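Local coordinates for protein 6-phosphogluconolactonase (Shewanella baltica, PDB 3NWP) that probably hydrolyses 6-phosphogluconolactone to 6-phosphogluconate, the second step of the oxidative pentose phosphate pathway, at residues Gln160-Ala165 with Lys180-Asn185; Leu206-Val211 with Pro215-Leu220. All coordinates share one frame; numbering follows the deposited sequence.

Contact 1 (Gln160-Ala165 with Lys180-Asn185); sequences QALCVA and KSAILN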
ATOM      1  N   GLN A 160      15.355   8.086  -4.734  1.00 20.34           N
ATOM      2  CA  GLN A 160      14.515   9.203  -4.283  1.00 18.06           C
ATOM      3  C   GLN A 160      13.356   9.474  -5.175  1.00 18.23           C
ATOM      4  O   GLN A 160      12.492  10.294  -4.810  1.00 19.92           O
ATOM      5  CB  GLN A 160      15.397  10.465  -4.130  1.00 21.79           C
ATOM      6  CG  GLN A 160      16.451  10.364  -3.034  1.00 21.92           C
ATOM      7  CD  GLN A 160      15.801  10.307  -1.656  1.00 29.62           C
ATOM      8  OE1 GLN A 160      16.002   9.367  -0.909  1.00 34.15           O
ATOM      9  NE2 GLN A 160      14.911  11.227  -1.408  1.00 29.94           N
ATOM     10  N   ALA A 161      13.240   8.794  -6.333  1.00 17.67           N
ATOM     11  CA  ALA A 161      12.064   8.958  -7.161  1.00 17.80           C
ATOM     12  C   ALA A 161      10.842   8.383  -6.448  1.00 17.65           C
ATOM     13  O   ALA A 161      10.972   7.455  -5.661  1.00 18.63           O
ATOM     14  CB  ALA A 161      12.222   8.256  -8.510  1.00 20.16           C
ATOM     15  N   LEU A 162       9.685   8.913  -6.732  1.00 16.94           N
ATOM     16  CA  LEU A 162       8.478   8.427  -6.072  1.00 17.50           C
ATOM     17  C   LEU A 162       8.059   7.025  -6.499  1.00 18.18           C
ATOM     18  O   LEU A 162       7.434   6.309  -5.718  1.00 17.87           O
ATOM     19  CB  LEU A 162       7.304   9.405  -6.277  1.00 18.25           C
ATOM     20  CG  LEU A 162       7.453  10.743  -5.525  1.00 25.78           C
ATOM     21  CD1 LEU A 162       6.225  11.578  -5.999  1.00 25.21           C
ATOM     22  CD2 LEU A 162       7.435  10.594  -3.982  1.00 26.33           C
ATOM     23  N   CYS A 163       8.341   6.658  -7.756  1.00 18.17           N
ATOM     24  CA  CYS A 163       7.997   5.318  -8.227  1.00 19.83           C
ATOM     25  C   CYS A 163       8.990   4.850  -9.270  1.00 20.94           C
ATOM     26  O   CYS A 163       9.631   5.658  -9.960  1.00 21.41           O
ATOM     27  CB  CYS A 163       6.583   5.227  -8.677  1.00 23.47           C
ATOM     28  SG  CYS A 163       6.117   6.417  -9.900  1.00 25.65           S
ATOM     29  N   VAL A 164       9.132   3.536  -9.330  1.00 17.26           N
ATOM     30  CA  VAL A 164      10.077   2.895 -10.227  1.00 19.82           C
ATOM     31  C   VAL A 164       9.484   1.625 -10.752  1.00 18.31           C
ATOM     32  O   VAL A 164       8.540   1.074 -10.170  1.00 17.52           O
ATOM     33  CB  VAL A 164      11.412   2.593  -9.595  1.00 22.02           C
ATOM     34  CG1 VAL A 164      12.117   3.889  -9.128  1.00 27.12           C
ATOM     35  CG2 VAL A 164      11.313   1.560  -8.488  1.00 22.75           C
ATOM     36  N   ALA A 165      10.048   1.137 -11.862  1.00 17.40           N
ATOM     37  CA  ALA A 165       9.617  -0.136 -12.401  1.00 16.01           C
ATOM     38  C   ALA A 165      10.308  -1.262 -11.715  1.00 17.69           C
ATOM     39  O   ALA A 165      11.473  -1.186 -11.340  1.00 19.09           O
ATOM     40  CB  ALA A 165       9.909  -0.217 -13.963  1.00 18.25           C
ATOM     41  N   LYS A 180      10.574   2.887  -1.557  0.70 13.57           N
ATOM     42  CA  LYS A 180      10.688   2.926  -0.101  0.70 14.09           C
ATOM     43  C   LYS A 180      10.689   4.350   0.417  0.70 15.70           C
ATOM     44  O   LYS A 180       9.988   4.685   1.408  0.70 14.91           O
ATOM     45  CB  LYS A 180      11.919   2.165   0.366  0.70 15.11           C
ATOM     46  CG  LYS A 180      12.049   2.034   1.877  0.70 16.97           C
ATOM     47  CD  LYS A 180      13.498   1.744   2.284  0.70 16.72           C
ATOM     48  CE  LYS A 180      14.347   2.997   2.311  0.70 24.45           C
ATOM     49  NZ  LYS A 180      15.785   2.646   2.559  0.70 33.07           N
ATOM     50  N   SER A 181      11.472   5.224  -0.193  1.00 15.98           N
ATOM     51  CA  SER A 181      11.528   6.592   0.293  1.00 16.72           C
ATOM     52  C   SER A 181      10.133   7.235   0.283  1.00 17.24           C
ATOM     53  O   SER A 181       9.755   7.952   1.234  1.00 18.68           O
ATOM     54  CB  SER A 181      12.549   7.424  -0.489  1.00 18.20           C
ATOM     55  OG  SER A 181      12.236   7.450  -1.830  1.00 19.74           O
ATOM     56  N   ALA A 182       9.345   6.963  -0.756  1.00 15.42           N
ATOM     57  CA  ALA A 182       7.959   7.490  -0.825  1.00 15.11           C
ATOM     58  C   ALA A 182       7.079   6.878   0.264  1.00 14.97           C
ATOM     59  O   ALA A 182       6.324   7.581   0.953  1.00 15.73           O
ATOM     60  CB  ALA A 182       7.332   7.191  -2.212  1.00 16.35           C
ATOM     61  N   ILE A 183       7.130   5.567   0.406  1.00 14.95           N
ATOM     62  CA  ILE A 183       6.248   4.833   1.378  1.00 13.96           C
ATOM     63  C   ILE A 183       6.581   5.242   2.791  1.00 15.21           C
ATOM     64  O   ILE A 183       5.665   5.394   3.624  1.00 14.70           O
ATOM     65  CB  ILE A 183       6.369   3.310   1.168  1.00 13.26           C
ATOM     66  CG1 ILE A 183       5.707   2.869  -0.126  1.00 15.94           C
ATOM     67  CG2 ILE A 183       5.853   2.436   2.369  1.00 15.07           C
ATOM     68  CD1 ILE A 183       4.151   3.005  -0.210  1.00 15.13           C
ATOM     69  N   LEU A 184       7.863   5.384   3.119  1.00 15.93           N
ATOM     70  CA  LEU A 184       8.263   5.762   4.494  1.00 15.91           C
ATOM     71  C   LEU A 184       8.086   7.228   4.798  1.00 17.82           C
ATOM     72  O   LEU A 184       8.005   7.561   6.011  1.00 19.58           O
ATOM     73  CB  LEU A 184       9.691   5.304   4.786  1.00 16.41           C
ATOM     74  CG  LEU A 184       9.894   3.816   4.863  1.00 17.61           C
ATOM     75  CD1 LEU A 184      11.368   3.552   5.208  1.00 17.78           C
ATOM     76  CD2 LEU A 184       8.920   3.056   5.869  1.00 18.27           C
ATOM     77  N   ASN A 185       7.879   8.063   3.778  1.00 16.42           N
ATOM     78  CA  ASN A 185       7.548   9.488   4.002  1.00 18.12           C
ATOM     79  C   ASN A 185       6.031   9.584   4.177  1.00 14.52           C
ATOM     80  O   ASN A 185       5.302  10.062   3.329  1.00 16.41           O
ATOM     81  CB  ASN A 185       8.033  10.400   2.881  1.00 19.58           C
ATOM     82  CG  ASN A 185       7.903  11.884   3.250  1.00 22.15           C
ATOM     83  OD1 ASN A 185       7.950  12.252   4.436  1.00 26.76           O
ATOM     84  ND2 ASN A 185       7.691  12.703   2.260  1.00 24.88           N
TER
HETATM   85  O   HOH W   1      10.479   9.305  -2.913  1.00 17.60           O
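The chain from Gln160 to Leu162 runs past the first turn of helix 180-184, with the CA atoms of Leu162 and Ala182 5.4 Å apart and those of Gln160 and Ser181 6.1 Å apart. Two small side chains of the helix, Ser181 and Ala182, point at the loop. The methyl CB of Ala182 sits against Leu162 O at 3.6 Å. Ala182 CB also meets one branch of the leucine, Leu162 CD2, at 3.8 Å. Ser181 OG lies between its backbone N and carbonyl carbon (chi1 59°), which turns it toward the loop and 3.8 Å from Gln160 CA. One water bridges the segments, donating to Gln160 O at 2.9 Å and to Ser181 OG at 2.8 Å. The same hydroxyl is hydrogen-bonded to Thr159 O and Ser179 OG. The Gln160 chain bends at chi2 (-67°) and brings its amide oxygen OE1 back to the serine, 4.0 Å from Ser181 CB. Ser179 OG also bonds Ala161 O and Ala182 N, linking the two segments. The contact joins the lead-in to strand 163-166 to the helix after strand 175-178, its antiparallel neighbour. Its polar side rests on a water and flanking residues, its apolar side on one leucine-alanine touch.

Contact 2 (Leu206-Val211 with Pro215-Leu220); sequences LESDDV and PIRAVL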
ATOM      1  N   LEU A 206      10.056 -11.066  11.064  1.00 17.00           N
ATOM      2  CA  LEU A 206      10.667 -10.491  12.263  1.00 16.41           C
ATOM      3  C   LEU A 206      11.997 -11.149  12.652  1.00 18.28           C
ATOM      4  O   LEU A 206      12.683 -10.586  13.506  1.00 19.06           O
ATOM      5  CB  LEU A 206       9.697 -10.580  13.440  1.00 16.96           C
ATOM      6  CG  LEU A 206       8.348  -9.848  13.281  1.00 15.78           C
ATOM      7  CD1 LEU A 206       7.452 -10.159  14.521  1.00 15.26           C
ATOM      8  CD2 LEU A 206       8.553  -8.358  13.074  1.00 17.57           C
ATOM      9  N   GLU A 207      12.326 -12.301  12.071  1.00 17.88           N
ATOM     10  CA  GLU A 207      13.569 -13.050  12.418  1.00 17.18           C
ATOM     11  C   GLU A 207      14.856 -12.303  12.057  1.00 21.19           C
ATOM     12  O   GLU A 207      15.956 -12.693  12.547  1.00 21.77           O
ATOM     13  CB  GLU A 207      13.562 -14.441  11.773  1.00 20.02           C
ATOM     14  CG  GLU A 207      12.585 -15.401  12.296  1.00 19.69           C
ATOM     15  CD  GLU A 207      12.378 -16.702  11.421  1.00 20.45           C
ATOM     16  OE1 GLU A 207      13.096 -16.899  10.437  1.00 33.55           O
ATOM     17  OE2 GLU A 207      11.523 -17.453  11.873  1.00 31.17           O
ATOM     18  N   SER A 208      14.753 -11.218  11.285  0.50 19.76           N
ATOM     19  CA  SER A 208      15.916 -10.517  10.781  0.50 19.63           C
ATOM     20  C   SER A 208      15.527  -9.195  10.171  0.50 21.24           C
ATOM     21  O   SER A 208      14.352  -8.916   9.877  0.50 20.22           O
ATOM     22  CB  SER A 208      16.642 -11.346   9.717  0.50 20.08           C
ATOM     23  OG  SER A 208      17.572 -10.564   8.951  0.50 18.56           O
ATOM     24  N   ASP A 209      16.545  -8.381   9.954  1.00 20.71           N
ATOM     25  CA  ASP A 209      16.381  -7.135   9.216  1.00 22.41           C
ATOM     26  C   ASP A 209      17.038  -7.175   7.832  1.00 24.51           C
ATOM     27  O   ASP A 209      17.277  -6.104   7.278  1.00 27.27           O
ATOM     28  CB  ASP A 209      16.851  -5.953  10.057  1.00 23.29           C
ATOM     29  CG  ASP A 209      18.320  -6.072  10.488  1.00 28.98           C
ATOM     30  OD1 ASP A 209      19.007  -7.061  10.136  1.00 28.93           O
ATOM     31  OD2 ASP A 209      18.725  -5.164  11.217  1.00 34.41           O
ATOM     32  N   ASP A 210      17.172  -8.386   7.268  1.00 21.64           N
ATOM     33  CA  ASP A 210      17.700  -8.624   5.863  1.00 25.64           C
ATOM     34  C   ASP A 210      16.552  -8.295   4.871  1.00 20.73           C
ATOM     35  O   ASP A 210      15.723  -9.158   4.511  1.00 21.43           O
ATOM     36  CB  ASP A 210      18.206 -10.062   5.706  1.00 25.07           C
ATOM     37  CG  ASP A 210      18.725 -10.389   4.296  1.00 34.14           C
ATOM     38  OD1 ASP A 210      18.552  -9.571   3.348  1.00 28.55           O
ATOM     39  OD2 ASP A 210      19.267 -11.520   4.151  1.00 33.86           O
ATOM     40  N   VAL A 211      16.541  -7.059   4.402  0.50 21.27           N
ATOM     41  CA  VAL A 211      15.453  -6.577   3.538  0.50 20.85           C
ATOM     42  C   VAL A 211      15.488  -7.268   2.164  0.50 21.13           C
ATOM     43  O   VAL A 211      14.465  -7.510   1.538  0.50 20.97           O
ATOM     44  CB  VAL A 211      15.464  -5.032   3.436  0.50 21.07           C
ATOM     45  CG1 VAL A 211      15.454  -4.389   4.836  0.50 22.01           C
ATOM     46  CG2 VAL A 211      16.660  -4.533   2.617  0.50 18.84           C
ATOM     47  N   PRO A 215      11.416  -8.044   1.672  1.00 16.86           N
ATOM     48  CA  PRO A 215      11.398  -6.571   1.637  1.00 15.63           C
ATOM     49  C   PRO A 215      10.395  -5.848   2.586  1.00 13.74           C
ATOM     50  O   PRO A 215      10.620  -4.693   2.922  1.00 15.93           O
ATOM     51  CB  PRO A 215      11.118  -6.282   0.166  1.00 16.82           C
ATOM     52  CG  PRO A 215      11.792  -7.451  -0.559  1.00 17.75           C
ATOM     53  CD  PRO A 215      11.416  -8.628   0.313  1.00 18.69           C
ATOM     54  N   ILE A 216       9.376  -6.566   3.055  1.00 16.10           N
ATOM     55  CA  ILE A 216       8.505  -6.062   4.111  1.00 15.23           C
ATOM     56  C   ILE A 216       9.333  -5.584   5.332  1.00 15.60           C
ATOM     57  O   ILE A 216       8.949  -4.687   6.049  1.00 15.45           O
ATOM     58  CB  ILE A 216       7.421  -7.088   4.475  1.00 16.90           C
ATOM     59  CG1 ILE A 216       6.418  -6.498   5.479  1.00 15.91           C
ATOM     60  CG2 ILE A 216       8.042  -8.337   5.162  1.00 17.23           C
ATOM     61  CD1 ILE A 216       5.615  -5.250   4.959  1.00 16.40           C
ATOM     62  N   ARG A 217      10.507  -6.218   5.553  1.00 15.27           N
ATOM     63  CA  ARG A 217      11.346  -5.763   6.630  1.00 15.81           C
ATOM     64  C   ARG A 217      11.788  -4.324   6.565  1.00 15.99           C
ATOM     65  O   ARG A 217      12.099  -3.726   7.588  1.00 16.85           O
ATOM     66  CB  ARG A 217      12.600  -6.697   6.734  1.00 16.17           C
ATOM     67  CG  ARG A 217      12.242  -8.131   7.105  1.00 19.24           C
ATOM     68  CD  ARG A 217      13.397  -9.096   6.837  1.00 17.99           C
ATOM     69  NE  ARG A 217      13.150 -10.411   7.397  1.00 19.90           N
ATOM     70  CZ  ARG A 217      13.791 -11.525   7.030  1.00 20.13           C
ATOM     71  NH1 ARG A 217      14.663 -11.480   6.012  1.00 21.09           N
ATOM     72  NH2 ARG A 217      13.538 -12.696   7.635  1.00 20.52           N
ATOM     73  N   ALA A 218      11.852  -3.741   5.354  1.00 15.86           N
ATOM     74  CA  ALA A 218      12.203  -2.333   5.246  1.00 16.21           C
ATOM     75  C   ALA A 218      11.205  -1.417   5.942  1.00 16.89           C
ATOM     76  O   ALA A 218      11.573  -0.367   6.459  1.00 18.69           O
ATOM     77  CB  ALA A 218      12.389  -1.916   3.766  1.00 17.69           C
ATOM     78  N   VAL A 219       9.952  -1.874   6.004  1.00 16.73           N
ATOM     79  CA  VAL A 219       8.878  -1.209   6.736  1.00 15.14           C
ATOM     80  C   VAL A 219       8.868  -1.601   8.228  1.00 15.15           C
ATOM     81  O   VAL A 219       8.794  -0.740   9.096  1.00 16.39           O
ATOM     82  CB  VAL A 219       7.521  -1.538   6.094  1.00 15.42           C
ATOM     83  CG1 VAL A 219       6.358  -1.072   6.959  1.00 19.09           C
ATOM     84  CG2 VAL A 219       7.437  -0.886   4.680  1.00 17.11           C
ATOM     85  N   LEU A 220       9.072  -2.889   8.490  1.00 15.97           N
ATOM     86  CA  LEU A 220       8.984  -3.390   9.896  1.00 16.20           C
ATOM     87  C   LEU A 220      10.157  -3.016  10.755  1.00 18.65           C
ATOM     88  O   LEU A 220       9.988  -2.876  11.970  1.00 18.55           O
ATOM     89  CB  LEU A 220       8.832  -4.892   9.921  1.00 16.48           C
ATOM     90  CG  LEU A 220       7.601  -5.469   9.197  1.00 16.87           C
ATOM     91  CD1 LEU A 220       7.511  -6.994   9.262  1.00 20.02           C
ATOM     92  CD2 LEU A 220       6.271  -4.801   9.684  1.00 19.06           C
TER
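The Arg217 guanidinium lies flat against the loop, with Ser208 CB over the centre of one face, 3.9 Å above the plane, and Asp210 O at its edge. The motif on the loop side is an ST turn, in which Ser208 OG, in the conformer modelled here, accepts from Asp210 N at 2.8 Å. This turn belongs to the connection from helix 196-206 to helix 217-220. Arg217 NH1 donates to Asp210 O at 3.0 Å with an N-H...O angle of 162°. The oxygen is only 5° out of the guanidinium plane. The arginine chain is extended from CG to NE, which carries the group across the loop. There Arg217 NE bonds Ala205 O and Arg217 NH2 bonds Gln204 O, both from the end of helix 196-206. Three backbone carbonyls thus hold the buried group and fix its rotation. The carboxylates of Glu207 and Asp210 stand nearby without touching it and may add to the favourable field. Asp210 OD1 instead accepts from Ala213 N, within the link between the segments. Leu206 and Leu220 cross at about a right angle, with Leu206 CD2 4.2 Å from Leu220 CD1. Val211, in the conformer given, packs on Ala218: its CG1 lies 3.7 Å from Ala218 N and 4.1 Å from Ala218 CB. Val211 O faces the proline ring, 3.4 Å from Pro215 CG.

Contact 1 closes before contact 2 opens, and their centres are about 17 Å apart. Both belong to the same glucosamine-6-phosphate isomerase/6-phosphogluconolactonase fold. Strand 189-194 and helix 196-206 carry the chain from one to the other. The two meet through their short helices: Lys180 CD is 4.1 Å from Ala218 CB, and Leu184 CD1 is 4.1 Å from Ala218 O. Helix 153-158 is a shared neighbour, since Val164 of contact 1 and Val211 and Pro215 of contact 2 pack on it. Contact 1 is at the antiparallel margin of the mixed sheet, whereas contact 2 lies between parallel strands 189-194 and 227-232 in chain order. Packing of Ala218 on Lys180 and Leu184 thus joins the segment after strand 175-178 to the one before strand 227-232.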